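Local coordinates for Pbp related beta-lactamase (PDB 2QMI), which probably works as a serine peptidase of the penicillin-binding protein and beta-lactamase family, enclosing its active sites within a self-compartmentalizing octamer, at residues E7-E12 against S335-Y340; G213-K218 against V223-P228; N349-K352 against F356-R359; E427-D432 against D436-R441. All blocks are in the same frame, centred on the assembly; numbering follows the deposited sequence.

Overall arrangement
Contacts 1 and 2 belong to the beta-lactamase-like part of the chain. Contact 1 pairs its N-terminal helix with helix 334-345, and contact 2 is a small beta hairpin; their centres are 22 Å apart. Contact 3 touches contact 1, where Tyr340 OH and Glu351 OE2 are 2.7 Å apart, probably hydrogen-bonded. It lies where the chain passes from helix 334-345 to the helices that precede the barrel. That barrel holds contact 4, centred 23 Å from contact 3 and 40 Å from contact 2. Contacts 3 and 4 both reach the same neighbouring subunit. There Arg441 packs on Tyr160 of that subunit, a residue whose sequence setting suggests a place in its active site.

Contact 1 of 4, residues E7-E12 against S335-Y340; sequences ESFIVE and SYIAMY
Phe9 and Tyr340 stack face to face between two nearly antiparallel helices, the N-terminal helix 3-16 and helix 334-345 of the beta-lactamase-like fold. The ring centroids are 3.8 Å apart and the planes differ by only 2°. The rings enter from opposite helices, head to tail: CG of Phe9 lies 3.7 Å from CZ of Tyr340, whereas CE2 of Phe9 lies 3.8 Å from CG of Tyr340. Each ring atom therefore has a carbon of the other close by, and even CB of Phe9 reaches over the same tyrosine face, off its centre. Both side chains extend with CG anti to the backbone N (chi1 166° for Phe9, -166° for Tyr340), which brings the rings together between helices whose segment axes lie 11.1 Å apart. Ile337 closes a flank of the stack, its CA at the edge of the Phe9 ring, 4.2 Å from CE2. No hydrogen bond joins the two segments, and the touching side chains are buried. The Tyr340 hydroxyl is instead hydrogen-bonded to Glu351, while Val11 packs on Phe142 of a neighbouring subunit. Beside the rings, Ile10 completes the apolar seam, with CG1 4.3 Å from CG2 of Ile337.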
loop_
_atom_site.group_PDB
_atom_site.type_symbol
_atom_site.label_atom_id
_atom_site.label_comp_id
_atom_site.label_asym_id
_atom_site.label_seq_id
_atom_site.Cartn_x
_atom_site.Cartn_y
_atom_site.Cartn_z
ATOM N N GLU A 7 21.682 28.273 -30.145
ATOM C CA GLU A 7 20.314 28.307 -29.641
ATOM C C GLU A 7 19.672 26.920 -29.726
ATOM O O GLU A 7 18.978 26.478 -28.801
ATOM C CB GLU A 7 19.490 29.327 -30.432
ATOM C CG GLU A 7 20.180 30.674 -30.574
ATOM C CD GLU A 7 19.234 31.799 -30.968
ATOM O OE1 GLU A 7 18.354 31.585 -31.830
ATOM O OE2 GLU A 7 19.380 32.910 -30.418
ATOM N N SER A 8 19.913 26.236 -30.842
ATOM C CA SER A 8 19.383 24.895 -31.052
ATOM C C SER A 8 19.838 24.016 -29.887
ATOM O O SER A 8 19.038 23.335 -29.242
ATOM C CB SER A 8 19.917 24.327 -32.373
ATOM O OG SER A 8 19.162 23.211 -32.804
ATOM N N PHE A 9 21.136 24.050 -29.620
ATOM C CA PHE A 9 21.727 23.273 -28.538
ATOM C C PHE A 9 21.065 23.581 -27.197
ATOM O O PHE A 9 20.671 22.675 -26.456
ATOM C CB PHE A 9 23.227 23.582 -28.451
ATOM C CG PHE A 9 23.880 23.098 -27.186
ATOM C CD1 PHE A 9 24.122 21.744 -26.983
ATOM C CD2 PHE A 9 24.265 24.004 -26.200
ATOM C CE1 PHE A 9 24.741 21.302 -25.820
ATOM C CE2 PHE A 9 24.881 23.574 -25.039
ATOM C CZ PHE A 9 25.123 22.221 -24.847
ATOM N N ILE A 10 20.955 24.872 -26.893
ATOM C CA ILE A 10 20.368 25.328 -25.639
ATOM C C ILE A 10 18.937 24.852 -25.407
ATOM O O ILE A 10 18.618 24.358 -24.327
ATOM C CB ILE A 10 20.429 26.871 -25.548
ATOM C CG1 ILE A 10 21.897 27.309 -25.433
ATOM C CG2 ILE A 10 19.612 27.373 -24.360
ATOM C CD1 ILE A 10 22.115 28.808 -25.557
ATOM N N VAL A 11 18.084 24.981 -26.417
ATOM C CA VAL A 11 16.696 24.568 -26.281
ATOM C C VAL A 11 16.529 23.054 -26.132
ATOM O O VAL A 11 15.588 22.583 -25.488
ATOM C CB VAL A 11 15.864 25.064 -27.477
ATOM C CG1 VAL A 11 14.437 24.524 -27.389
ATOM C CG2 VAL A 11 15.845 26.587 -27.489
ATOM N N GLU A 12 17.445 22.294 -26.726
ATOM C CA GLU A 12 17.393 20.844 -26.649
ATOM C C GLU A 12 17.823 20.369 -25.260
ATOM O O GLU A 12 17.274 19.396 -24.731
ATOM C CB GLU A 12 18.294 20.222 -27.727
ATOM C CG GLU A 12 17.946 20.666 -29.155
ATOM C CD GLU A 12 18.763 19.942 -30.216
ATOM O OE1 GLU A 12 20.012 19.981 -30.152
ATOM O OE2 GLU A 12 18.155 19.333 -31.123
ATOM N N SER A 335 28.217 25.852 -16.896
ATOM C CA SER A 335 29.583 25.850 -17.404
ATOM C C SER A 335 29.653 25.167 -18.769
ATOM O O SER A 335 30.354 25.633 -19.666
ATOM C CB SER A 335 30.520 25.144 -16.422
ATOM O OG SER A 335 30.245 23.758 -16.370
ATOM N N TYR A 336 28.916 24.069 -18.922
ATOM C CA TYR A 336 28.877 23.326 -20.180
ATOM C C TYR A 336 28.349 24.216 -21.301
ATOM O O TYR A 336 28.891 24.227 -22.412
ATOM C CB TYR A 336 28.000 22.080 -20.026
ATOM C CG TYR A 336 28.612 21.003 -19.150
ATOM C CD1 TYR A 336 29.804 21.230 -18.467
ATOM C CD2 TYR A 336 27.998 19.760 -19.006
ATOM C CE1 TYR A 336 30.370 20.251 -17.666
ATOM C CE2 TYR A 336 28.557 18.766 -18.203
ATOM C CZ TYR A 336 29.742 19.022 -17.540
ATOM O OH TYR A 336 30.317 18.052 -16.762
ATOM N N ILE A 337 27.292 24.965 -21.006
ATOM C CA ILE A 337 26.718 25.882 -21.981
ATOM C C ILE A 337 27.742 26.980 -22.302
ATOM O O ILE A 337 27.987 27.303 -23.465
ATOM C CB ILE A 337 25.425 26.520 -21.433
ATOM C CG1 ILE A 337 24.370 25.425 -21.226
ATOM C CG2 ILE A 337 24.927 27.603 -22.383
ATOM C CD1 ILE A 337 23.032 25.926 -20.738
ATOM N N ALA A 338 28.348 27.540 -21.261
ATOM C CA ALA A 338 29.341 28.592 -21.441
ATOM C C ALA A 338 30.482 28.124 -22.344
ATOM O O ALA A 338 30.872 28.822 -23.282
ATOM C CB ALA A 338 29.891 29.027 -20.088
ATOM N N MET A 339 31.008 26.935 -22.067
ATOM C CA MET A 339 32.114 26.398 -22.846
ATOM C C MET A 339 31.735 26.086 -24.300
ATOM O O MET A 339 32.569 26.199 -25.199
ATOM C CB MET A 339 32.684 25.172 -22.136
ATOM C CG MET A 339 33.122 25.493 -20.711
ATOM S SD MET A 339 33.762 24.100 -19.761
ATOM C CE MET A 339 34.945 24.903 -18.684
ATOM N N TYR A 340 30.476 25.723 -24.526
ATOM C CA TYR A 340 29.984 25.428 -25.867
ATOM C C TYR A 340 30.076 26.718 -26.700
ATOM O O TYR A 340 30.495 26.700 -27.857
ATOM C CB TYR A 340 28.521 24.967 -25.795
ATOM C CG TYR A 340 27.982 24.323 -27.058
ATOM C CD1 TYR A 340 27.992 22.937 -27.214
ATOM C CD2 TYR A 340 27.438 25.097 -28.086
ATOM C CE1 TYR A 340 27.464 22.329 -28.361
ATOM C CE2 TYR A 340 26.908 24.502 -29.239
ATOM C CZ TYR A 340 26.923 23.118 -29.361
ATOM O OH TYR A 340 26.366 22.521 -30.463
#

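Contact 2 of 4, residues G213-K218 against V223-P228; sequences GYILDK and VPQPFP
The Tyr214 ring slants past Pro224 on one side of a two-stranded antiparallel beta hairpin, with CD1 3.7 Å from N of Pro224 and CE1 3.7 Å from its CB. The two residues form a non-hydrogen-bonded pair, and the aromatic ring leans across to the proline ring from the facing strand. With CG beside its own backbone N (chi1 -71°), Tyr214 brings the ring nearer the partner strand than its CB bond alone would. The hydroxyl leaves the hairpin and is hydrogen-bonded to Val43 N and Glu44. On the other side of the hairpin, Ile215 and Val223 make a hydrogen-bonded pair, its Val223 N to Ile215 O bond short at 2.6 Å. Next to them CG1 of Ile215 touches CG of Gln225 at 3.7 Å, where the bent glutamine chain offers its aliphatic part. Beyond Gln225, the backbone carbonyls of Pro226 and Phe227 accept from Arg46 of a neighbouring subunit, so the hairpin's outgoing arm takes part in assembly. Toward the turn, Asp217 forms a salt bridge with Arg221, and its OD2 also rests 3.7 Å from CG2 of Val223.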
loop_
_atom_site.group_PDB
_atom_site.type_symbol
_atom_site.label_atom_id
_atom_site.label_comp_id
_atom_site.label_asym_id
_atom_site.label_seq_id
_atom_site.Cartn_x
_atom_site.Cartn_y
_atom_site.Cartn_z
ATOM N N GLY A 213 13.320 30.432 -8.208
ATOM C CA GLY A 213 14.203 29.283 -8.227
ATOM C C GLY A 213 13.390 28.012 -8.411
ATOM O O GLY A 213 12.174 28.016 -8.196
ATOM N N TYR A 214 14.052 26.928 -8.819
ATOM C CA TYR A 214 13.379 25.645 -9.015
ATOM C C TYR A 214 14.262 24.452 -8.660
ATOM O O TYR A 214 15.459 24.414 -8.957
ATOM C CB TYR A 214 12.881 25.506 -10.461
ATOM C CG TYR A 214 11.706 26.401 -10.777
ATOM C CD1 TYR A 214 10.412 26.055 -10.380
ATOM C CD2 TYR A 214 11.891 27.618 -11.430
ATOM C CE1 TYR A 214 9.338 26.903 -10.627
ATOM C CE2 TYR A 214 10.827 28.472 -11.675
ATOM C CZ TYR A 214 9.557 28.117 -11.275
ATOM O OH TYR A 214 8.512 28.985 -11.500
ATOM N N ILE A 215 13.636 23.488 -7.995
ATOM C CA ILE A 215 14.272 22.256 -7.572
ATOM C C ILE A 215 13.402 21.166 -8.179
ATOM O O ILE A 215 12.181 21.252 -8.128
ATOM C CB ILE A 215 14.260 22.124 -6.032
ATOM C CG1 ILE A 215 15.153 23.195 -5.414
ATOM C CG2 ILE A 215 14.722 20.745 -5.616
ATOM C CD1 ILE A 215 16.606 23.073 -5.800
ATOM N N LEU A 216 14.027 20.154 -8.765
ATOM C CA LEU A 216 13.289 19.056 -9.386
ATOM C C LEU A 216 13.128 17.946 -8.345
ATOM O O LEU A 216 14.128 17.443 -7.825
ATOM C CB LEU A 216 14.081 18.550 -10.592
ATOM C CG LEU A 216 13.392 17.829 -11.753
ATOM C CD1 LEU A 216 12.333 18.726 -12.370
ATOM C CD2 LEU A 216 14.440 17.457 -12.800
ATOM N N ASP A 217 11.887 17.573 -8.019
ATOM C CA ASP A 217 11.694 16.516 -7.020
ATOM C C ASP A 217 11.940 15.120 -7.584
ATOM O O ASP A 217 12.214 14.964 -8.776
ATOM C CB ASP A 217 10.308 16.589 -6.339
ATOM C CG ASP A 217 9.147 16.285 -7.277
ATOM O OD1 ASP A 217 9.257 15.368 -8.118
ATOM O OD2 ASP A 217 8.097 16.955 -7.146
ATOM N N LYS A 218 11.874 14.116 -6.712
ATOM C CA LYS A 218 12.115 12.732 -7.113
ATOM C C LYS A 218 11.081 12.219 -8.103
ATOM O O LYS A 218 11.349 11.289 -8.870
ATOM C CB LYS A 218 12.183 11.819 -5.874
ATOM C CG LYS A 218 11.379 12.306 -4.676
ATOM C CD LYS A 218 11.841 11.611 -3.387
ATOM C CE LYS A 218 11.185 12.225 -2.131
ATOM N NZ LYS A 218 9.685 12.207 -2.213
ATOM N N VAL A 223 9.770 22.181 -8.552
ATOM C CA VAL A 223 9.189 22.810 -7.373
ATOM C C VAL A 223 9.845 24.160 -7.120
ATOM O O VAL A 223 11.058 24.244 -6.944
ATOM C CB VAL A 223 9.393 21.932 -6.122
ATOM C CG1 VAL A 223 8.712 22.578 -4.921
ATOM C CG2 VAL A 223 8.858 20.529 -6.375
ATOM N N PRO A 224 9.045 25.238 -7.087
ATOM C CA PRO A 224 9.585 26.582 -6.852
ATOM C C PRO A 224 10.179 26.765 -5.461
ATOM O O PRO A 224 9.609 26.324 -4.465
ATOM C CB PRO A 224 8.380 27.489 -7.096
ATOM C CG PRO A 224 7.234 26.637 -6.657
ATOM C CD PRO A 224 7.576 25.266 -7.203
ATOM N N GLN A 225 11.333 27.422 -5.407
ATOM C CA GLN A 225 12.022 27.684 -4.150
ATOM C C GLN A 225 12.653 29.067 -4.213
ATOM O O GLN A 225 13.390 29.378 -5.152
ATOM C CB GLN A 225 13.121 26.637 -3.912
ATOM C CG GLN A 225 12.596 25.243 -3.603
ATOM C CD GLN A 225 12.148 25.099 -2.165
ATOM O OE1 GLN A 225 11.925 26.087 -1.464
ATOM N NE2 GLN A 225 12.005 23.860 -1.719
ATOM N N PRO A 226 12.368 29.919 -3.217
ATOM C CA PRO A 226 12.921 31.276 -3.172
ATOM C C PRO A 226 14.407 31.254 -2.808
ATOM O O PRO A 226 14.905 30.275 -2.248
ATOM C CB PRO A 226 12.081 31.962 -2.091
ATOM C CG PRO A 226 10.805 31.135 -2.045
ATOM C CD PRO A 226 11.330 29.741 -2.188
ATOM N N PHE A 227 15.111 32.333 -3.130
ATOM C CA PHE A 227 16.532 32.433 -2.818
ATOM C C PHE A 227 16.739 32.176 -1.321
ATOM O O PHE A 227 15.896 32.549 -0.502
ATOM C CB PHE A 227 17.055 33.831 -3.166
ATOM C CG PHE A 227 18.544 33.963 -3.040
ATOM C CD1 PHE A 227 19.381 33.531 -4.063
ATOM C CD2 PHE A 227 19.115 34.460 -1.872
ATOM C CE1 PHE A 227 20.764 33.590 -3.924
ATOM C CE2 PHE A 227 20.493 34.521 -1.722
ATOM C CZ PHE A 227 21.320 34.084 -2.751
ATOM N N PRO A 228 17.860 31.529 -0.941
ATOM C CA PRO A 228 18.098 31.266 0.481
ATOM C C PRO A 228 18.875 32.413 1.134
ATOM O O PRO A 228 20.057 32.274 1.473
ATOM C CB PRO A 228 18.891 29.971 0.451
ATOM C CG PRO A 228 19.760 30.184 -0.741
ATOM C CD PRO A 228 18.799 30.756 -1.773
#

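Contact 3 of 4, residues N349-K352 against F356-R359; sequences NPEK and FIYR
Glu351, whose side chain bends round to Ile357, has its backbone N capped by OD1 of Asn349 at 2.8 Å. The bond is weak, because the N-H points well away from the line to the oxygen (119°), yet it places Asn349 as the N-cap of the short helix that begins with Pro350. The backbone bond from Lys352 N to Asn349 O, 3.2 Å long, closes the same first turn. Across the contact there is no hydrogen bond, and the two segments meet through carbon atoms set against carbonyl and carboxylate oxygens. Ile357 points its CB toward the short helix. Its CD1 lies 3.9 Å from O of Pro350 and 4.2 Å from CB of the same proline, while CG2 turns to the carboxylate, 4.1 Å from OE1 of Glu351, whose OE2 is taken by Tyr340. Tyr358 takes the uncommon rotamer with CG between the backbone N and the carbonyl carbon (chi1 50°), which sets the ring beside the Lys352 carbonyl. Its CE1 is 3.4 Å from O of Lys352, and CB sits 3.7 Å from O of Glu351; both oxygens approach the ring obliquely. From the same helix, Phe356 stacks with Tyr336 and packs on Asn420 of a neighbouring subunit, and Arg359 forms a salt bridge with Asp386. The arrangement is that of two consecutive short helices, 350-353 and 355-364, joined by a tight turn where the chain passes from helix 334-345 toward the barrel.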
loop_
_atom_site.group_PDB
_atom_site.type_symbol
_atom_site.label_atom_id
_atom_site.label_comp_id
_atom_site.label_asym_id
_atom_site.label_seq_id
_atom_site.Cartn_x
_atom_site.Cartn_y
_atom_site.Cartn_z
ATOM N N ASN A 349 34.784 23.037 -33.072
ATOM C CA ASN A 349 33.532 22.288 -32.992
ATOM C C ASN A 349 33.374 21.714 -31.577
ATOM O O ASN A 349 34.115 20.811 -31.170
ATOM C CB ASN A 349 33.517 21.141 -34.006
ATOM C CG ASN A 349 32.173 20.432 -34.057
ATOM O OD1 ASN A 349 31.445 20.386 -33.056
ATOM N ND2 ASN A 349 31.837 19.865 -35.217
ATOM N N PRO A 350 32.391 22.218 -30.818
ATOM C CA PRO A 350 32.158 21.746 -29.450
ATOM C C PRO A 350 31.738 20.285 -29.412
ATOM O O PRO A 350 32.128 19.536 -28.515
ATOM C CB PRO A 350 31.059 22.677 -28.954
ATOM C CG PRO A 350 30.236 22.880 -30.191
ATOM C CD PRO A 350 31.297 23.109 -31.255
ATOM N N GLU A 351 30.941 19.889 -30.396
ATOM C CA GLU A 351 30.449 18.522 -30.494
ATOM C C GLU A 351 31.578 17.485 -30.548
ATOM O O GLU A 351 31.333 16.289 -30.381
ATOM C CB GLU A 351 29.562 18.378 -31.741
ATOM C CG GLU A 351 28.354 19.326 -31.801
ATOM C CD GLU A 351 27.248 18.939 -30.828
ATOM O OE1 GLU A 351 26.960 17.725 -30.702
ATOM O OE2 GLU A 351 26.648 19.839 -30.197
ATOM N N LYS A 352 32.811 17.935 -30.763
ATOM C CA LYS A 352 33.946 17.011 -30.847
ATOM C C LYS A 352 35.112 17.339 -29.915
ATOM O O LYS A 352 35.898 16.449 -29.572
ATOM C CB LYS A 352 34.481 16.954 -32.289
ATOM C CG LYS A 352 33.504 16.380 -33.316
ATOM C CD LYS A 352 34.178 16.175 -34.681
ATOM C CE LYS A 352 33.239 15.465 -35.673
ATOM N NZ LYS A 352 33.925 15.094 -36.953
ATOM N N PHE A 356 32.594 16.396 -22.191
ATOM C CA PHE A 356 31.279 16.230 -21.593
ATOM C C PHE A 356 30.143 16.229 -22.605
ATOM O O PHE A 356 29.019 15.846 -22.275
ATOM C CB PHE A 356 31.007 17.292 -20.508
ATOM C CG PHE A 356 31.418 18.700 -20.885
ATOM C CD1 PHE A 356 32.624 19.228 -20.440
ATOM C CD2 PHE A 356 30.576 19.509 -21.646
ATOM C CE1 PHE A 356 32.984 20.542 -20.741
ATOM C CE2 PHE A 356 30.927 20.827 -21.953
ATOM C CZ PHE A 356 32.129 21.342 -21.501
ATOM N N ILE A 357 30.426 16.632 -23.840
ATOM C CA ILE A 357 29.380 16.656 -24.859
ATOM C C ILE A 357 29.264 15.384 -25.705
ATOM O O ILE A 357 28.162 14.873 -25.882
ATOM C CB ILE A 357 29.536 17.884 -25.781
ATOM C CG1 ILE A 357 29.448 19.160 -24.937
ATOM C CG2 ILE A 357 28.434 17.898 -26.833
ATOM C CD1 ILE A 357 29.576 20.438 -25.721
ATOM N N TYR A 358 30.370 14.865 -26.238
ATOM C CA TYR A 358 30.270 13.641 -27.037
ATOM C C TYR A 358 30.090 12.395 -26.175
ATOM O O TYR A 358 29.466 11.414 -26.597
ATOM C CB TYR A 358 31.479 13.460 -27.966
ATOM C CG TYR A 358 32.853 13.591 -27.342
ATOM C CD1 TYR A 358 33.457 14.838 -27.201
ATOM C CD2 TYR A 358 33.578 12.458 -26.957
ATOM C CE1 TYR A 358 34.758 14.962 -26.702
ATOM C CE2 TYR A 358 34.877 12.566 -26.451
ATOM C CZ TYR A 358 35.462 13.824 -26.330
ATOM O OH TYR A 358 36.746 13.952 -25.847
ATOM N N ARG A 359 30.631 12.435 -24.962
ATOM C CA ARG A 359 30.506 11.309 -24.046
ATOM C C ARG A 359 29.040 11.092 -23.660
ATOM O O ARG A 359 28.578 9.955 -23.578
ATOM C CB ARG A 359 31.371 11.558 -22.804
ATOM C CG ARG A 359 31.239 10.517 -21.693
ATOM C CD ARG A 359 32.487 10.518 -20.797
ATOM N NE ARG A 359 32.788 11.836 -20.234
ATOM C CZ ARG A 359 32.141 12.379 -19.207
ATOM N NH1 ARG A 359 31.151 11.714 -18.623
ATOM N NH2 ARG A 359 32.486 13.584 -18.758
#

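Contact 4 of 4, residues E427-D432 against D436-R441; sequences EFYIKD and DLIFER
Strands 422-431 and 434-439 run antiparallel, the axes of their short segments approaching to 4.7 Å, with Glu427-Ile438 and Tyr429-Asp436 as hydrogen-bonded pairs flanking the non-hydrogen-bonded pair Phe428-Leu437. In the middle pair the side chains lie alongside each other, pointing the same way. CD1 of Leu437 lies over one face of the Phe428 ring, 3.7 Å from the centroid and 17° off the normal, a CH-pi contact. Leucine CG stands anti to its N (chi1 169°), and this torsion together with chi2 places the methyl over the ring. Both residues also touch Tyr370 of strand 368-371. On the opposite face of the sheet, Tyr429 turns its ring edge to the backbone, CD1 3.6 Å from O of Asp436, and its CE1 reaches CG1 of Ile438 at 3.8 Å. A water donates to Tyr429 O (2.8 Å) and to Asp436 OD1 (2.6 Å), while OD2 of the aspartate forms a salt bridge with Arg443. Past the strand end, Arg441 holds Glu440 side-on, NE to OE1 (2.7 Å) and NH2 to OE2, and packs on Tyr160 of a neighbouring subunit. The whole is a beta hairpin of the closed eight-stranded antiparallel barrel within the octamerisation domain.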
loop_
_atom_site.group_PDB
_atom_site.type_symbol
_atom_site.label_atom_id
_atom_site.label_comp_id
_atom_site.label_asym_id
_atom_site.label_seq_id
_atom_site.Cartn_x
_atom_site.Cartn_y
_atom_site.Cartn_z
ATOM N N GLU A 427 32.074 -4.747 -23.516
ATOM C CA GLU A 427 32.208 -4.013 -24.774
ATOM C C GLU A 427 30.862 -3.802 -25.450
ATOM O O GLU A 427 30.071 -4.733 -25.575
ATOM C CB GLU A 427 33.141 -4.741 -25.746
ATOM C CG GLU A 427 34.605 -4.748 -25.342
ATOM C CD GLU A 427 35.015 -6.024 -24.624
ATOM O OE1 GLU A 427 34.880 -7.120 -25.216
ATOM O OE2 GLU A 427 35.484 -5.930 -23.469
ATOM N N PHE A 428 30.615 -2.567 -25.868
ATOM C CA PHE A 428 29.383 -2.191 -26.547
ATOM C C PHE A 428 29.715 -1.886 -28.006
ATOM O O PHE A 428 30.576 -1.050 -28.279
ATOM C CB PHE A 428 28.783 -0.938 -25.898
ATOM C CG PHE A 428 28.140 -1.188 -24.565
ATOM C CD1 PHE A 428 26.852 -1.708 -24.485
ATOM C CD2 PHE A 428 28.826 -0.920 -23.384
ATOM C CE1 PHE A 428 26.258 -1.958 -23.250
ATOM C CE2 PHE A 428 28.240 -1.168 -22.143
ATOM C CZ PHE A 428 26.955 -1.687 -22.078
ATOM N N TYR A 429 29.050 -2.567 -28.937
ATOM C CA TYR A 429 29.278 -2.331 -30.360
ATOM C C TYR A 429 28.035 -1.670 -30.965
ATOM O O TYR A 429 26.995 -2.316 -31.108
ATOM C CB TYR A 429 29.573 -3.650 -31.092
ATOM C CG TYR A 429 30.872 -4.334 -30.681
ATOM C CD1 TYR A 429 30.932 -5.140 -29.543
ATOM C CD2 TYR A 429 32.042 -4.155 -31.425
ATOM C CE1 TYR A 429 32.131 -5.757 -29.151
ATOM C CE2 TYR A 429 33.243 -4.761 -31.046
ATOM C CZ TYR A 429 33.280 -5.563 -29.908
ATOM O OH TYR A 429 34.462 -6.176 -29.540
ATOM N N ILE A 430 28.143 -0.388 -31.311
ATOM C CA ILE A 430 27.010 0.342 -31.887
ATOM C C ILE A 430 27.055 0.291 -33.410
ATOM O O ILE A 430 28.021 0.734 -34.022
ATOM C CB ILE A 430 26.987 1.834 -31.439
ATOM C CG1 ILE A 430 26.871 1.938 -29.915
ATOM C CG2 ILE A 430 25.789 2.555 -32.076
ATOM C CD1 ILE A 430 28.172 1.725 -29.162
ATOM N N LYS A 431 25.998 -0.240 -34.021
ATOM C CA LYS A 431 25.941 -0.372 -35.473
ATOM C C LYS A 431 24.514 -0.702 -35.955
ATOM O O LYS A 431 23.799 -1.497 -35.333
ATOM C CB LYS A 431 26.954 -1.454 -35.893
ATOM C CG LYS A 431 26.852 -2.027 -37.312
ATOM C CD LYS A 431 27.905 -3.143 -37.488
ATOM C CE LYS A 431 27.633 -4.065 -38.688
ATOM N NZ LYS A 431 27.854 -3.397 -40.011
ATOM N N ASP A 432 24.107 -0.060 -37.052
ATOM C CA ASP A 432 22.781 -0.248 -37.656
ATOM C C ASP A 432 21.613 -0.165 -36.672
ATOM O O ASP A 432 20.854 -1.128 -36.531
ATOM C CB ASP A 432 22.732 -1.588 -38.391
ATOM N N ASP A 436 25.508 -4.432 -29.713
ATOM C CA ASP A 436 25.924 -5.739 -29.192
ATOM C C ASP A 436 26.761 -5.556 -27.931
ATOM O O ASP A 436 27.770 -4.846 -27.950
ATOM C CB ASP A 436 26.787 -6.511 -30.201
ATOM C CG ASP A 436 26.021 -6.942 -31.425
ATOM O OD1 ASP A 436 26.009 -6.183 -32.421
ATOM O OD2 ASP A 436 25.433 -8.041 -31.388
ATOM N N LEU A 437 26.345 -6.197 -26.845
ATOM C CA LEU A 437 27.080 -6.118 -25.589
ATOM C C LEU A 437 27.785 -7.450 -25.333
ATOM O O LEU A 437 27.158 -8.504 -25.327
ATOM C CB LEU A 437 26.131 -5.797 -24.424
ATOM C CG LEU A 437 26.721 -5.930 -23.013
ATOM C CD1 LEU A 437 27.982 -5.098 -22.885
ATOM C CD2 LEU A 437 25.702 -5.499 -21.993
ATOM N N ILE A 438 29.096 -7.397 -25.150
ATOM C CA ILE A 438 29.875 -8.597 -24.874
ATOM C C ILE A 438 30.412 -8.423 -23.463
ATOM O O ILE A 438 31.280 -7.584 -23.231
ATOM C CB ILE A 438 31.088 -8.747 -25.819
ATOM C CG1 ILE A 438 30.646 -8.709 -27.287
ATOM C CG2 ILE A 438 31.829 -10.039 -25.490
ATOM C CD1 ILE A 438 29.709 -9.828 -27.702
ATOM N N PHE A 439 29.896 -9.206 -22.523
ATOM C CA PHE A 439 30.340 -9.104 -21.139
ATOM C C PHE A 439 30.720 -10.476 -20.574
ATOM O O PHE A 439 29.866 -11.331 -20.332
ATOM C CB PHE A 439 29.246 -8.451 -20.293
ATOM C CG PHE A 439 29.627 -8.254 -18.861
ATOM C CD1 PHE A 439 30.796 -7.578 -18.527
ATOM C CD2 PHE A 439 28.820 -8.751 -17.841
ATOM C CE1 PHE A 439 31.160 -7.398 -17.196
ATOM C CE2 PHE A 439 29.173 -8.579 -16.503
ATOM C CZ PHE A 439 30.347 -7.901 -16.181
ATOM N N GLU A 440 32.018 -10.657 -20.356
ATOM C CA GLU A 440 32.575 -11.911 -19.866
ATOM C C GLU A 440 32.153 -13.059 -20.784
ATOM O O GLU A 440 32.588 -13.120 -21.935
ATOM C CB GLU A 440 32.146 -12.198 -18.421
ATOM C CG GLU A 440 32.868 -13.421 -17.837
ATOM C CD GLU A 440 31.922 -14.410 -17.169
ATOM O OE1 GLU A 440 30.773 -14.554 -17.644
ATOM O OE2 GLU A 440 32.333 -15.051 -16.176
ATOM N N ARG A 441 31.292 -13.950 -20.298
ATOM C CA ARG A 441 30.855 -15.092 -21.101
ATOM C C ARG A 441 29.673 -14.831 -22.026
ATOM O O ARG A 441 29.494 -15.535 -23.010
ATOM C CB ARG A 441 30.476 -16.269 -20.194
ATOM C CG ARG A 441 29.068 -16.156 -19.592
ATOM C CD ARG A 441 28.842 -17.169 -18.470
ATOM N NE ARG A 441 29.873 -17.047 -17.445
ATOM C CZ ARG A 441 30.068 -17.912 -16.455
ATOM N NH1 ARG A 441 29.292 -18.984 -16.335
ATOM N NH2 ARG A 441 31.068 -17.714 -15.602
HETATM O O HOH W 1 26.353 -3.764 -33.414
#